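Local structure of DNA replication protein DnaC (Aquifex aeolicus, 3ECC) at residues A7-Y12 with R21-I26; V28-F33 with V56-A61; F33-G38 with K66-Y71; T136-N141 with E172-L177. The protein probably acts as an ATP-dependent helicase loader in bacterial replication initiation, and binds adenine nucleotide and magnesium in a P-loop domain of the AAA+ type. All coordinates share one frame; numbering follows the deposited sequence.

Contact 1: A7-Y12 with R21-I26. With ADP (adenosine-5'-diphosphate), chain B.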
loop_
_atom_site.group_PDB
_atom_site.type_symbol
_atom_site.label_atom_id
_atom_site.label_comp_id
_atom_site.label_asym_id
_atom_site.label_seq_id
_atom_site.Cartn_x
_atom_site.Cartn_y
_atom_site.Cartn_z
ATOM N N ALA A 7 -7.646 11.720 8.799
ATOM C CA ALA A 7 -6.890 10.512 9.118
ATOM C C ALA A 7 -5.483 10.838 9.605
ATOM O O ALA A 7 -4.539 10.918 8.818
ATOM C CB ALA A 7 -6.843 9.571 7.927
ATOM N N ASN A 8 -5.371 11.052 10.912
ATOM C CA ASN A 8 -4.096 11.262 11.574
ATOM C C ASN A 8 -3.777 10.079 12.468
ATOM O O ASN A 8 -4.682 9.374 12.924
ATOM C CB ASN A 8 -4.156 12.517 12.440
ATOM C CG ASN A 8 -4.260 13.777 11.627
ATOM O OD1 ASN A 8 -3.257 14.457 11.392
ATOM N ND2 ASN A 8 -5.472 14.106 11.187
ATOM N N LEU A 9 -2.491 9.869 12.736
ATOM C CA LEU A 9 -2.086 8.890 13.737
ATOM C C LEU A 9 -2.536 9.345 15.118
ATOM O O LEU A 9 -2.278 8.680 16.121
ATOM C CB LEU A 9 -0.570 8.674 13.716
ATOM C CG LEU A 9 0.015 7.731 12.657
ATOM C CD1 LEU A 9 1.505 7.602 12.880
ATOM C CD2 LEU A 9 -0.653 6.362 12.671
ATOM N N ASP A 10 -3.228 10.479 15.149
ATOM C CA ASP A 10 -3.706 11.074 16.391
ATOM C C ASP A 10 -5.218 10.883 16.542
ATOM O O ASP A 10 -5.702 10.442 17.585
ATOM C CB ASP A 10 -3.353 12.553 16.411
ATOM C CG ASP A 10 -3.232 13.093 17.804
ATOM O OD1 ASP A 10 -4.273 13.172 18.498
ATOM O OD2 ASP A 10 -2.094 13.442 18.206
ATOM N N THR A 11 -5.949 11.217 15.482
ATOM C CA THR A 11 -7.372 10.909 15.363
ATOM C C THR A 11 -7.633 9.402 15.501
ATOM O O THR A 11 -8.782 8.965 15.667
ATOM C CB THR A 11 -7.916 11.388 13.995
ATOM O OG1 THR A 11 -7.664 12.791 13.844
ATOM C CG2 THR A 11 -9.417 11.126 13.874
ATOM N N TYR A 12 -6.562 8.611 15.432
ATOM C CA TYR A 12 -6.681 7.161 15.512
ATOM C C TYR A 12 -6.737 6.636 16.943
ATOM O O TYR A 12 -5.788 6.780 17.725
ATOM C CB TYR A 12 -5.578 6.455 14.723
ATOM C CG TYR A 12 -5.965 5.053 14.333
ATOM C CD1 TYR A 12 -6.639 4.806 13.146
ATOM C CD2 TYR A 12 -5.688 3.974 15.166
ATOM C CE1 TYR A 12 -7.022 3.524 12.789
ATOM C CE2 TYR A 12 -6.058 2.685 14.812
ATOM C CZ TYR A 12 -6.717 2.467 13.620
ATOM O OH TYR A 12 -7.094 1.190 13.268
ATOM N N ARG A 21 -1.411 -2.695 17.928
ATOM C CA ARG A 21 -0.067 -3.115 17.546
ATOM C C ARG A 21 0.356 -2.472 16.231
ATOM O O ARG A 21 1.511 -2.080 16.065
ATOM C CB ARG A 21 0.023 -4.638 17.454
ATOM C CG ARG A 21 -0.220 -5.341 18.771
ATOM C CD ARG A 21 0.353 -6.732 18.753
ATOM N NE ARG A 21 -0.689 -7.722 19.018
ATOM C CZ ARG A 21 -1.270 -8.469 18.079
ATOM N NH1 ARG A 21 -0.906 -8.350 16.802
ATOM N NH2 ARG A 21 -2.218 -9.337 18.417
ATOM N N ALA A 22 -0.592 -2.360 15.307
ATOM C CA ALA A 22 -0.359 -1.670 14.050
ATOM C C ALA A 22 0.061 -0.224 14.295
ATOM O O ALA A 22 1.013 0.260 13.689
ATOM C CB ALA A 22 -1.595 -1.725 13.181
ATOM N N LEU A 23 -0.641 0.459 15.195
ATOM C CA LEU A 23 -0.340 1.859 15.508
ATOM C C LEU A 23 1.074 2.023 16.059
ATOM O O LEU A 23 1.792 2.944 15.669
ATOM C CB LEU A 23 -1.381 2.449 16.476
ATOM C CG LEU A 23 -1.158 3.864 17.030
ATOM C CD1 LEU A 23 -1.115 4.909 15.914
ATOM C CD2 LEU A 23 -2.225 4.223 18.060
ATOM N N LEU A 24 1.471 1.123 16.955
ATOM C CA LEU A 24 2.810 1.173 17.547
ATOM C C LEU A 24 3.882 0.814 16.514
ATOM O O LEU A 24 4.952 1.420 16.488
ATOM C CB LEU A 24 2.908 0.257 18.781
ATOM C CG LEU A 24 1.997 0.599 19.980
ATOM C CD1 LEU A 24 1.996 -0.512 21.019
ATOM C CD2 LEU A 24 2.338 1.949 20.628
ATOM N N THR A 25 3.573 -0.147 15.649
ATOM C CA THR A 25 4.482 -0.524 14.575
ATOM C C THR A 25 4.627 0.582 13.523
ATOM O O THR A 25 5.692 0.734 12.923
ATOM C CB THR A 25 4.058 -1.837 13.897
ATOM O OG1 THR A 25 3.920 -2.865 14.885
ATOM C CG2 THR A 25 5.101 -2.266 12.885
ATOM N N ILE A 26 3.566 1.360 13.312
ATOM C CA ILE A 26 3.621 2.481 12.369
ATOM C C ILE A 26 4.468 3.617 12.931
ATOM O O ILE A 26 5.320 4.168 12.229
ATOM C CB ILE A 26 2.215 3.031 12.020
ATOM C CG1 ILE A 26 1.391 1.984 11.276
ATOM C CG2 ILE A 26 2.328 4.310 11.194
ATOM C CD1 ILE A 26 -0.098 2.257 11.301
HETATM P PB ADP B . -10.546 -0.198 4.974
HETATM O O1B ADP B . -9.587 0.701 4.214
HETATM O O2B ADP B . -9.889 -1.379 5.637
HETATM O O3B ADP B . -11.793 -0.545 4.209
HETATM P PA ADP B . -11.207 2.322 6.042
HETATM O O1A ADP B . -9.858 2.939 6.317
HETATM O O2A ADP B . -11.728 2.814 4.702
HETATM O O3A ADP B . -11.096 0.711 6.163
HETATM O "O5'" ADP B . -12.244 2.647 7.230
HETATM C "C5'" ADP B . -13.613 2.965 7.001
HETATM C "C4'" ADP B . -13.970 4.245 7.745
HETATM O "O4'" ADP B . -13.801 4.037 9.147
HETATM C "C3'" ADP B . -13.046 5.383 7.360
HETATM O "O3'" ADP B . -13.840 6.528 7.099
HETATM C "C2'" ADP B . -12.134 5.590 8.560
HETATM O "O2'" ADP B . -11.898 6.965 8.789
HETATM C "C1'" ADP B . -12.912 5.007 9.713
HETATM N N9 ADP B . -12.054 4.369 10.749
HETATM C C8 ADP B . -11.543 3.120 10.724
HETATM N N7 ADP B . -10.831 2.860 11.855
HETATM C C5 ADP B . -10.898 3.947 12.633
HETATM C C6 ADP B . -10.374 4.359 13.965
HETATM N N6 ADP B . -9.626 3.531 14.733
HETATM N N1 ADP B . -10.679 5.587 14.405
HETATM C C2 ADP B . -11.435 6.438 13.682
HETATM N N3 ADP B . -11.940 6.132 12.472
HETATM C C4 ADP B . -11.711 4.935 11.909
#

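Contact 2: V28-F33 with V56-A61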
loop_
_atom_site.group_PDB
_atom_site.type_symbol
_atom_site.label_atom_id
_atom_site.label_comp_id
_atom_site.label_asym_id
_atom_site.label_seq_id
_atom_site.Cartn_x
_atom_site.Cartn_y
_atom_site.Cartn_z
ATOM N N VAL A 28 6.857 3.567 15.202
ATOM C CA VAL A 28 8.253 3.157 15.113
ATOM C C VAL A 28 8.760 3.324 13.686
ATOM O O VAL A 28 9.842 3.864 13.469
ATOM C CB VAL A 28 8.440 1.693 15.551
ATOM C CG1 VAL A 28 9.826 1.202 15.194
ATOM C CG2 VAL A 28 8.191 1.548 17.033
ATOM N N PHE A 29 7.958 2.871 12.718
ATOM C CA PHE A 29 8.305 2.936 11.290
ATOM C C PHE A 29 8.549 4.380 10.841
ATOM O O PHE A 29 9.630 4.707 10.346
ATOM C CB PHE A 29 7.198 2.276 10.435
ATOM C CG PHE A 29 7.452 2.340 8.947
ATOM C CD1 PHE A 29 8.172 1.339 8.304
ATOM C CD2 PHE A 29 6.980 3.407 8.195
ATOM C CE1 PHE A 29 8.420 1.406 6.939
ATOM C CE2 PHE A 29 7.223 3.478 6.824
ATOM C CZ PHE A 29 7.939 2.476 6.198
ATOM N N VAL A 30 7.546 5.237 11.044
ATOM C CA VAL A 30 7.612 6.664 10.691
ATOM C C VAL A 30 8.791 7.363 11.352
ATOM O O VAL A 30 9.416 8.256 10.768
ATOM C CB VAL A 30 6.320 7.399 11.104
ATOM C CG1 VAL A 30 6.498 8.910 10.994
ATOM C CG2 VAL A 30 5.143 6.926 10.259
ATOM N N HIS A 31 9.100 6.947 12.572
ATOM C CA HIS A 31 10.212 7.518 13.304
ATOM C C HIS A 31 11.569 7.103 12.718
ATOM O O HIS A 31 12.493 7.917 12.643
ATOM C CB HIS A 31 10.128 7.141 14.786
ATOM C CG HIS A 31 11.135 7.841 15.638
ATOM N ND1 HIS A 31 12.139 7.171 16.309
ATOM C CD2 HIS A 31 11.315 9.157 15.906
ATOM C CE1 HIS A 31 12.884 8.045 16.962
ATOM N NE2 HIS A 31 12.405 9.256 16.736
ATOM N N ASN A 32 11.676 5.851 12.281
ATOM C CA ASN A 32 12.946 5.319 11.800
ATOM C C ASN A 32 13.079 5.336 10.296
ATOM O O ASN A 32 13.854 4.567 9.737
ATOM C CB ASN A 32 13.133 3.890 12.297
ATOM C CG ASN A 32 13.410 3.829 13.773
ATOM O OD1 ASN A 32 13.651 4.856 14.408
ATOM N ND2 ASN A 32 13.388 2.623 14.334
ATOM N N PHE A 33 12.327 6.216 9.643
ATOM C CA PHE A 33 12.164 6.159 8.200
ATOM C C PHE A 33 13.329 6.764 7.407
ATOM O O PHE A 33 13.594 7.972 7.471
ATOM C CB PHE A 33 10.844 6.816 7.798
ATOM C CG PHE A 33 10.496 6.636 6.349
ATOM C CD1 PHE A 33 9.991 5.423 5.881
ATOM C CD2 PHE A 33 10.677 7.673 5.451
ATOM C CE1 PHE A 33 9.673 5.251 4.548
ATOM C CE2 PHE A 33 10.355 7.507 4.113
ATOM C CZ PHE A 33 9.852 6.291 3.664
ATOM N N VAL A 56 -3.134 6.344 5.055
ATOM C CA VAL A 56 -3.123 7.788 4.835
ATOM C C VAL A 56 -2.459 8.479 6.026
ATOM O O VAL A 56 -1.678 9.430 5.858
ATOM C CB VAL A 56 -4.542 8.349 4.596
ATOM C CG1 VAL A 56 -4.500 9.865 4.450
ATOM C CG2 VAL A 56 -5.154 7.727 3.351
ATOM N N ALA A 57 -2.748 7.971 7.227
ATOM C CA ALA A 57 -2.097 8.434 8.454
ATOM C C ALA A 57 -0.578 8.310 8.363
ATOM O O ALA A 57 0.147 9.271 8.646
ATOM C CB ALA A 57 -2.623 7.661 9.661
ATOM N N THR A 58 -0.103 7.134 7.952
ATOM C CA THR A 58 1.329 6.875 7.833
ATOM C C THR A 58 1.967 7.836 6.833
ATOM O O THR A 58 3.051 8.367 7.071
ATOM C CB THR A 58 1.611 5.418 7.412
ATOM O OG1 THR A 58 0.884 4.523 8.259
ATOM C CG2 THR A 58 3.086 5.105 7.524
ATOM N N LEU A 59 1.268 8.083 5.734
ATOM C CA LEU A 59 1.783 8.951 4.678
ATOM C C LEU A 59 1.973 10.384 5.182
ATOM O O LEU A 59 2.962 11.046 4.838
ATOM C CB LEU A 59 0.852 8.915 3.462
ATOM C CG LEU A 59 1.164 9.794 2.249
ATOM C CD1 LEU A 59 2.518 9.457 1.666
ATOM C CD2 LEU A 59 0.076 9.650 1.192
ATOM N N LYS A 60 1.025 10.842 6.004
ATOM C CA LYS A 60 1.057 12.182 6.592
ATOM C C LYS A 60 2.123 12.291 7.678
ATOM O O LYS A 60 2.868 13.274 7.730
ATOM C CB LYS A 60 -0.307 12.531 7.191
ATOM C CG LYS A 60 -1.223 13.323 6.287
ATOM C CD LYS A 60 -2.629 13.424 6.889
ATOM C CE LYS A 60 -2.630 14.092 8.277
ATOM N NZ LYS A 60 -2.316 15.566 8.248
ATOM N N ALA A 61 2.192 11.273 8.537
ATOM C CA ALA A 61 3.149 11.257 9.635
ATOM C C ALA A 61 4.583 11.350 9.120
ATOM O O ALA A 61 5.396 12.091 9.666
ATOM C CB ALA A 61 2.962 10.012 10.483
#

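Contact 3: F33-G38 with K66-Y71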
loop_
_atom_site.group_PDB
_atom_site.type_symbol
_atom_site.label_atom_id
_atom_site.label_comp_id
_atom_site.label_asym_id
_atom_site.label_seq_id
_atom_site.Cartn_x
_atom_site.Cartn_y
_atom_site.Cartn_z
ATOM N N PHE A 33 12.327 6.216 9.643
ATOM C CA PHE A 33 12.164 6.159 8.200
ATOM C C PHE A 33 13.329 6.764 7.407
ATOM O O PHE A 33 13.594 7.972 7.471
ATOM C CB PHE A 33 10.844 6.816 7.798
ATOM C CG PHE A 33 10.496 6.636 6.349
ATOM C CD1 PHE A 33 9.991 5.423 5.881
ATOM C CD2 PHE A 33 10.677 7.673 5.451
ATOM C CE1 PHE A 33 9.673 5.251 4.548
ATOM C CE2 PHE A 33 10.355 7.507 4.113
ATOM C CZ PHE A 33 9.852 6.291 3.664
ATOM N N ASN A 34 14.022 5.903 6.673
ATOM C CA ASN A 34 14.977 6.322 5.662
ATOM C C ASN A 34 14.426 5.884 4.313
ATOM O O ASN A 34 14.304 4.677 4.048
ATOM C CB ASN A 34 16.348 5.677 5.913
ATOM C CG ASN A 34 17.454 6.267 5.036
ATOM O OD1 ASN A 34 17.187 6.967 4.057
ATOM N ND2 ASN A 34 18.705 5.984 5.394
ATOM N N PRO A 35 14.076 6.859 3.457
ATOM C CA PRO A 35 13.547 6.556 2.123
ATOM C C PRO A 35 14.536 5.757 1.268
ATOM O O PRO A 35 14.149 5.153 0.267
ATOM C CB PRO A 35 13.310 7.945 1.509
ATOM C CG PRO A 35 14.124 8.886 2.338
ATOM C CD PRO A 35 14.148 8.307 3.710
ATOM N N GLU A 36 15.796 5.729 1.696
ATOM C CA GLU A 36 16.850 5.011 0.985
ATOM C C GLU A 36 16.878 3.523 1.351
ATOM O O GLU A 36 17.649 2.753 0.785
ATOM C CB GLU A 36 18.217 5.661 1.251
ATOM C CG GLU A 36 18.399 7.039 0.597
ATOM C CD GLU A 36 18.311 6.973 -0.923
ATOM O OE1 GLU A 36 19.065 6.170 -1.530
ATOM O OE2 GLU A 36 17.500 7.725 -1.517
ATOM N N GLU A 37 16.024 3.122 2.289
ATOM C CA GLU A 37 15.929 1.717 2.698
ATOM C C GLU A 37 14.839 0.975 1.952
ATOM O O GLU A 37 14.827 -0.247 1.925
ATOM C CB GLU A 37 15.687 1.606 4.203
ATOM C CG GLU A 37 16.853 2.083 5.042
ATOM C CD GLU A 37 16.579 2.003 6.534
ATOM O OE1 GLU A 37 15.420 1.743 6.911
ATOM O OE2 GLU A 37 17.524 2.216 7.334
ATOM N N GLY A 38 13.910 1.720 1.361
ATOM C CA GLY A 38 12.824 1.125 0.595
ATOM C C GLY A 38 12.003 0.101 1.352
ATOM O O GLY A 38 11.656 -0.949 0.820
ATOM N N LYS A 66 9.293 13.886 8.800
ATOM C CA LYS A 66 10.469 13.796 7.939
ATOM C C LYS A 66 10.415 14.806 6.794
ATOM O O LYS A 66 11.435 15.106 6.179
ATOM C CB LYS A 66 10.650 12.366 7.390
ATOM C CG LYS A 66 11.709 11.519 8.108
ATOM C CD LYS A 66 11.284 11.116 9.520
ATOM C CE LYS A 66 12.408 10.371 10.249
ATOM N NZ LYS A 66 12.256 10.438 11.736
ATOM N N GLY A 67 9.222 15.323 6.505
ATOM C CA GLY A 67 9.048 16.294 5.420
ATOM C C GLY A 67 9.162 15.691 4.032
ATOM O O GLY A 67 9.338 16.407 3.047
ATOM N N ILE A 68 9.073 14.366 3.960
ATOM C CA ILE A 68 9.128 13.649 2.687
ATOM C C ILE A 68 7.720 13.525 2.104
ATOM O O ILE A 68 6.845 12.893 2.698
ATOM C CB ILE A 68 9.782 12.256 2.857
ATOM C CG1 ILE A 68 11.283 12.409 3.115
ATOM C CG2 ILE A 68 9.537 11.383 1.629
ATOM C CD1 ILE A 68 11.870 11.320 3.992
ATOM N N ARG A 69 7.507 14.174 0.960
ATOM C CA ARG A 69 6.212 14.184 0.281
ATOM C C ARG A 69 6.026 12.937 -0.584
ATOM O O ARG A 69 6.806 12.697 -1.512
ATOM C CB ARG A 69 6.083 15.431 -0.599
ATOM C CG ARG A 69 5.631 16.672 0.134
ATOM C CD ARG A 69 5.319 17.798 -0.844
ATOM N NE ARG A 69 4.322 18.727 -0.311
ATOM C CZ ARG A 69 3.424 19.370 -1.057
ATOM N NH1 ARG A 69 3.385 19.177 -2.370
ATOM N NH2 ARG A 69 2.551 20.194 -0.489
ATOM N N GLY A 70 4.994 12.153 -0.278
ATOM C CA GLY A 70 4.655 10.977 -1.076
ATOM C C GLY A 70 3.326 11.136 -1.795
ATOM O O GLY A 70 2.801 12.252 -1.907
ATOM N N TYR A 71 2.767 10.023 -2.269
ATOM C CA TYR A 71 1.501 10.050 -3.009
ATOM C C TYR A 71 0.564 8.928 -2.561
ATOM O O TYR A 71 1.016 7.837 -2.213
ATOM C CB TYR A 71 1.755 9.946 -4.519
ATOM C CG TYR A 71 2.523 11.107 -5.130
ATOM C CD1 TYR A 71 1.858 12.165 -5.746
ATOM C CD2 TYR A 71 3.916 11.131 -5.110
ATOM C CE1 TYR A 71 2.560 13.221 -6.313
ATOM C CE2 TYR A 71 4.627 12.183 -5.669
ATOM C CZ TYR A 71 3.945 13.223 -6.270
ATOM O OH TYR A 71 4.656 14.262 -6.824
#

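Contact 4: T136-N141 with E172-L177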
loop_
_atom_site.group_PDB
_atom_site.type_symbol
_atom_site.label_atom_id
_atom_site.label_comp_id
_atom_site.label_asym_id
_atom_site.label_seq_id
_atom_site.Cartn_x
_atom_site.Cartn_y
_atom_site.Cartn_z
ATOM N N THR A 136 7.185 1.564 -0.248
ATOM C CA THR A 136 5.831 1.539 -0.764
ATOM C C THR A 136 4.875 0.862 0.210
ATOM O O THR A 136 5.141 -0.236 0.707
ATOM C CB THR A 136 5.761 0.873 -2.170
ATOM O OG1 THR A 136 4.452 0.335 -2.385
ATOM C CG2 THR A 136 6.772 -0.247 -2.294
ATOM N N ILE A 137 3.763 1.534 0.486
ATOM C CA ILE A 137 2.763 1.020 1.407
ATOM C C ILE A 137 1.559 0.479 0.649
ATOM O O ILE A 137 1.107 1.072 -0.325
ATOM C CB ILE A 137 2.324 2.098 2.416
ATOM C CG1 ILE A 137 3.542 2.618 3.190
ATOM C CG2 ILE A 137 1.259 1.542 3.365
ATOM C CD1 ILE A 137 3.293 3.899 3.975
ATOM N N ILE A 138 1.052 -0.658 1.099
ATOM C CA ILE A 138 -0.021 -1.347 0.397
ATOM C C ILE A 138 -1.144 -1.671 1.368
ATOM O O ILE A 138 -0.895 -2.036 2.510
ATOM C CB ILE A 138 0.493 -2.668 -0.238
ATOM C CG1 ILE A 138 1.486 -2.385 -1.367
ATOM C CG2 ILE A 138 -0.672 -3.532 -0.729
ATOM C CD1 ILE A 138 2.381 -3.550 -1.688
ATOM N N THR A 139 -2.382 -1.499 0.925
ATOM C CA THR A 139 -3.524 -2.060 1.643
ATOM C C THR A 139 -4.242 -3.024 0.724
ATOM O O THR A 139 -4.397 -2.763 -0.471
ATOM C CB THR A 139 -4.510 -0.985 2.163
ATOM O OG1 THR A 139 -5.322 -0.496 1.088
ATOM C CG2 THR A 139 -3.762 0.171 2.804
ATOM N N THR A 140 -4.660 -4.153 1.275
ATOM C CA THR A 140 -5.232 -5.209 0.468
ATOM C C THR A 140 -6.321 -5.964 1.221
ATOM O O THR A 140 -6.346 -5.993 2.458
ATOM C CB THR A 140 -4.135 -6.196 -0.042
ATOM O OG1 THR A 140 -4.721 -7.149 -0.936
ATOM C CG2 THR A 140 -3.461 -6.922 1.124
ATOM N N ASN A 141 -7.218 -6.580 0.467
ATOM C CA ASN A 141 -8.281 -7.361 1.057
ATOM C C ASN A 141 -7.915 -8.825 1.283
ATOM O O ASN A 141 -7.329 -9.467 0.419
ATOM C CB ASN A 141 -9.521 -7.265 0.197
ATOM C CG ASN A 141 -10.663 -6.651 0.934
ATOM O OD1 ASN A 141 -11.156 -7.212 1.911
ATOM N ND2 ASN A 141 -11.084 -5.472 0.498
ATOM N N GLU A 172 9.293 -9.336 0.858
ATOM C CA GLU A 172 10.650 -8.955 1.241
ATOM C C GLU A 172 10.725 -7.501 1.690
ATOM O O GLU A 172 11.327 -7.209 2.719
ATOM C CB GLU A 172 11.681 -9.253 0.134
ATOM C CG GLU A 172 13.017 -8.483 0.289
ATOM C CD GLU A 172 14.252 -9.275 -0.147
ATOM O OE1 GLU A 172 15.150 -8.684 -0.788
ATOM O OE2 GLU A 172 14.337 -10.478 0.172
ATOM N N MET A 173 10.120 -6.593 0.927
ATOM C CA MET A 173 10.265 -5.159 1.193
ATOM C C MET A 173 9.389 -4.626 2.334
ATOM O O MET A 173 9.761 -3.671 3.016
ATOM C CB MET A 173 10.036 -4.341 -0.087
ATOM C CG MET A 173 11.244 -4.345 -1.052
ATOM S SD MET A 173 12.512 -3.029 -0.817
ATOM C CE MET A 173 11.926 -1.747 -1.933
ATOM N N ASN A 174 8.240 -5.252 2.548
ATOM C CA ASN A 174 7.280 -4.743 3.518
ATOM C C ASN A 174 7.122 -5.611 4.757
ATOM O O ASN A 174 7.378 -6.813 4.726
ATOM C CB ASN A 174 5.921 -4.505 2.850
ATOM C CG ASN A 174 5.911 -3.262 1.997
ATOM O OD1 ASN A 174 6.950 -2.646 1.766
ATOM N ND2 ASN A 174 4.733 -2.878 1.528
ATOM N N GLU A 175 6.710 -4.985 5.854
ATOM C CA GLU A 175 6.286 -5.724 7.028
ATOM C C GLU A 175 4.770 -5.911 6.997
ATOM O O GLU A 175 4.030 -4.978 6.691
ATOM C CB GLU A 175 6.707 -4.991 8.298
ATOM C CG GLU A 175 7.159 -5.924 9.409
ATOM C CD GLU A 175 6.927 -5.337 10.785
ATOM O OE1 GLU A 175 7.421 -4.212 11.039
ATOM O OE2 GLU A 175 6.249 -5.997 11.606
ATOM N N LEU A 176 4.313 -7.120 7.306
ATOM C CA LEU A 176 2.888 -7.429 7.240
ATOM C C LEU A 176 2.175 -7.085 8.546
ATOM O O LEU A 176 2.610 -7.483 9.624
ATOM C CB LEU A 176 2.667 -8.903 6.887
ATOM C CG LEU A 176 1.256 -9.303 6.430
ATOM C CD1 LEU A 176 1.095 -9.117 4.914
ATOM C CD2 LEU A 176 0.933 -10.743 6.841
ATOM N N LEU A 177 1.071 -6.355 8.436
ATOM C CA LEU A 177 0.253 -6.025 9.597
ATOM C C LEU A 177 -1.205 -6.411 9.374
ATOM O O LEU A 177 -1.942 -5.726 8.671
ATOM C CB LEU A 177 0.361 -4.532 9.935
ATOM C CG LEU A 177 1.681 -4.027 10.544
ATOM C CD1 LEU A 177 1.762 -2.511 10.457
ATOM C CD2 LEU A 177 1.863 -4.489 11.991
HETATM O O HOH W 1 8.605 -0.506 0.268
#

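Contact 1: A7-Y12 with R21-I26
Leu9 packs its two methyl branches against Leu23 and Ile26, joining the loop that runs ahead of helix 17-31 to the helix itself, at the edge of the nucleotide pocket of this P-loop ATPase fold. The two leucines slide past each other in opposite directions, so that Leu9 CD2 lies 3.6 Å from Leu23 CD1. On its other branch Leu9 CD1 meets Ile26 CG2 at 3.8 Å, and CD2 comes nearly as close to that same methyl, which places the isoleucine branch against both ends of the fork. Three residues further along, the loop carries Tyr12 to the adenine. With chi1 at -157° the ring swings away from the backbone N, and one of its faces receives the amino group of ADP. His53, another ADP-binding residue, brings its ring against Tyr12 with the planes inclined at about 50°. Replacing Tyr12 by an alanine would remove this surface, and N6 and the His53 ring would probably both lose the neighbour that helps confine them. The contact thus illustrates how one short loop can pack on a helix while presenting an aromatic face to a base. The amino nitrogen stands over that face displaced toward the rim, and its closest approach is ADP N6 to Tyr12 CE1, at 3.2 Å.

Contact 2: V28-F33 with V56-A61
Val30 sets both of its methyl groups against helix 51-65, and most of this contact between the two helices passes through them. Val30 CG1 lies 3.7 Å from Ala61 CB and 3.6 Å from Ala61 O, the first an apolar contact and the second plain packing against the backbone. The other branch, Val30 CG2, also touches the alanine methyl and reaches Thr58 CG2 at 3.9 Å. A chi1 of 169° produces this straddling, because it puts CG1 opposite the backbone N and CG2 opposite the carbonyl carbon. Phe29, one residue earlier, adds a looser approach of its ring to the threonine methyl, Phe29 CD2 to Thr58 CG2 being 4.3 Å. With an alanine at Val30 both methyls would be gone, which would probably open a gap beside Ala61 and take away the closest apolar neighbour Thr58 CG2 has in the other segment. In the next shell, Ile62 and Lys65 also touch Val30, while Leu41 of strand 40-45 lies against both Phe29 and Thr58. Thr58 OG1 hydrogen-bonds to Leu54 O, one turn back in its own helix. That bond satisfies the hydroxyl internally, so threonine behaves here as an apolar residue, and between these two segments the contact is methyl packing without a hydrogen bond.

Contact 3: F33-G38 with K66-Y71
Ile68 pushes its CD1 methyl into the angle between Pro35 and Phe33, overlapping the proline ring at CG and CD and reaching the phenylalanine at its edge. Ile68 CD1 lies 3.7 Å from Pro35 CG and 4.1 Å from Phe33 CE2, near the plane of the aromatic ring. The faces of Phe33 are therefore not what this isoleucine uses; Phe29 meets that ring with the planes at about 55°, and Ile62 of helix 51-65 touches both Phe33 and Ile68. At the margin, the Lys66 chain bends at chi2 (70°) and runs by the backbone of Phe33, Lys66 CE being 3.9 Å from Phe33 O, while NZ goes on to hydrogen-bond His31 O near the end of helix 17-31. Pro35 is presented by a type I beta turn from Asn34 to Glu37. Asn34 adds an Asx turn, its OD1 accepting from Glu36 N at 3.0 Å with the donor well above the carbonyl plane. Two loops, each leading from a helix into a strand, are thus joined. Between the two segments the packing is apolar, an isoleucine methyl against a proline and a phenylalanine edge, and no hydrogen bond links them directly; the lysine gives its polar end to the neighbouring helix terminus.

Contact 4: T136-N141 with E172-L177
Two torsions in Asn174 direct its amide at strand 136-141: chi1 of -76° sets CG opposite its own carbonyl carbon, and chi2 of 8° nearly eclipses OD1 with CA, leaving ND2 on the outer side. From there Asn174 ND2 donates to Thr136 O over 2.8 Å, with an N-H...O angle of 148°. The bond is moderately bent, yet the donor is tilted little from the carbonyl plane. The other end of the amide is served by a water, which accepts from Thr136 N at 2.6 Å and donates to Asn174 OD1 at 3.1 Å. Asparagine and water together therefore meet both backbone polar groups of Thr136. ND2 has a second partner in Thr42 OG1 on strand 40-45, a further restraint on how the buried amide can turn. Across its path comes Ile138, whose side chain crosses that of Asn174 at about a right angle and ends with Ile138 CD1 4.0 Å from Asn174 ND2. The strands 136-141 and 174-177 run nearly the same way; their axes are 8.4 Å apart because strand 40-45 lies between them. The amide thus links strand 174-177 to strand 136-141 and, through Thr42, to the strand between them. The parallel order is that of the AAA+ core, and Asn141, in this segment, touches the beryllium trifluoride, a placing consistent with the polar sensor 1 residue of AAA+ proteins.

In the fold
Contacts 1, 2 and 3 form a chain of neighbours on the flank of the domain. The centres of contacts 1 and 2 are about 9 Å apart, as are those of contacts 2 and 3, whereas contacts 1 and 3 are separated by about 17 Å between centres. Helix 17-31 serves both contact 1 and contact 2, and Phe33 belongs to contacts 2 and 3, whose segments alternate along the sequence. Contact 4 closes last, inside the parallel sheet, about 14 Å from contact 2 between centres, yet Thr58 CG2 touches Ile137 CD1 at 3.8 Å. Helix 51-65, whose first residues belong to the P-loop, thus packs both on helix 17-31 and on the sheet.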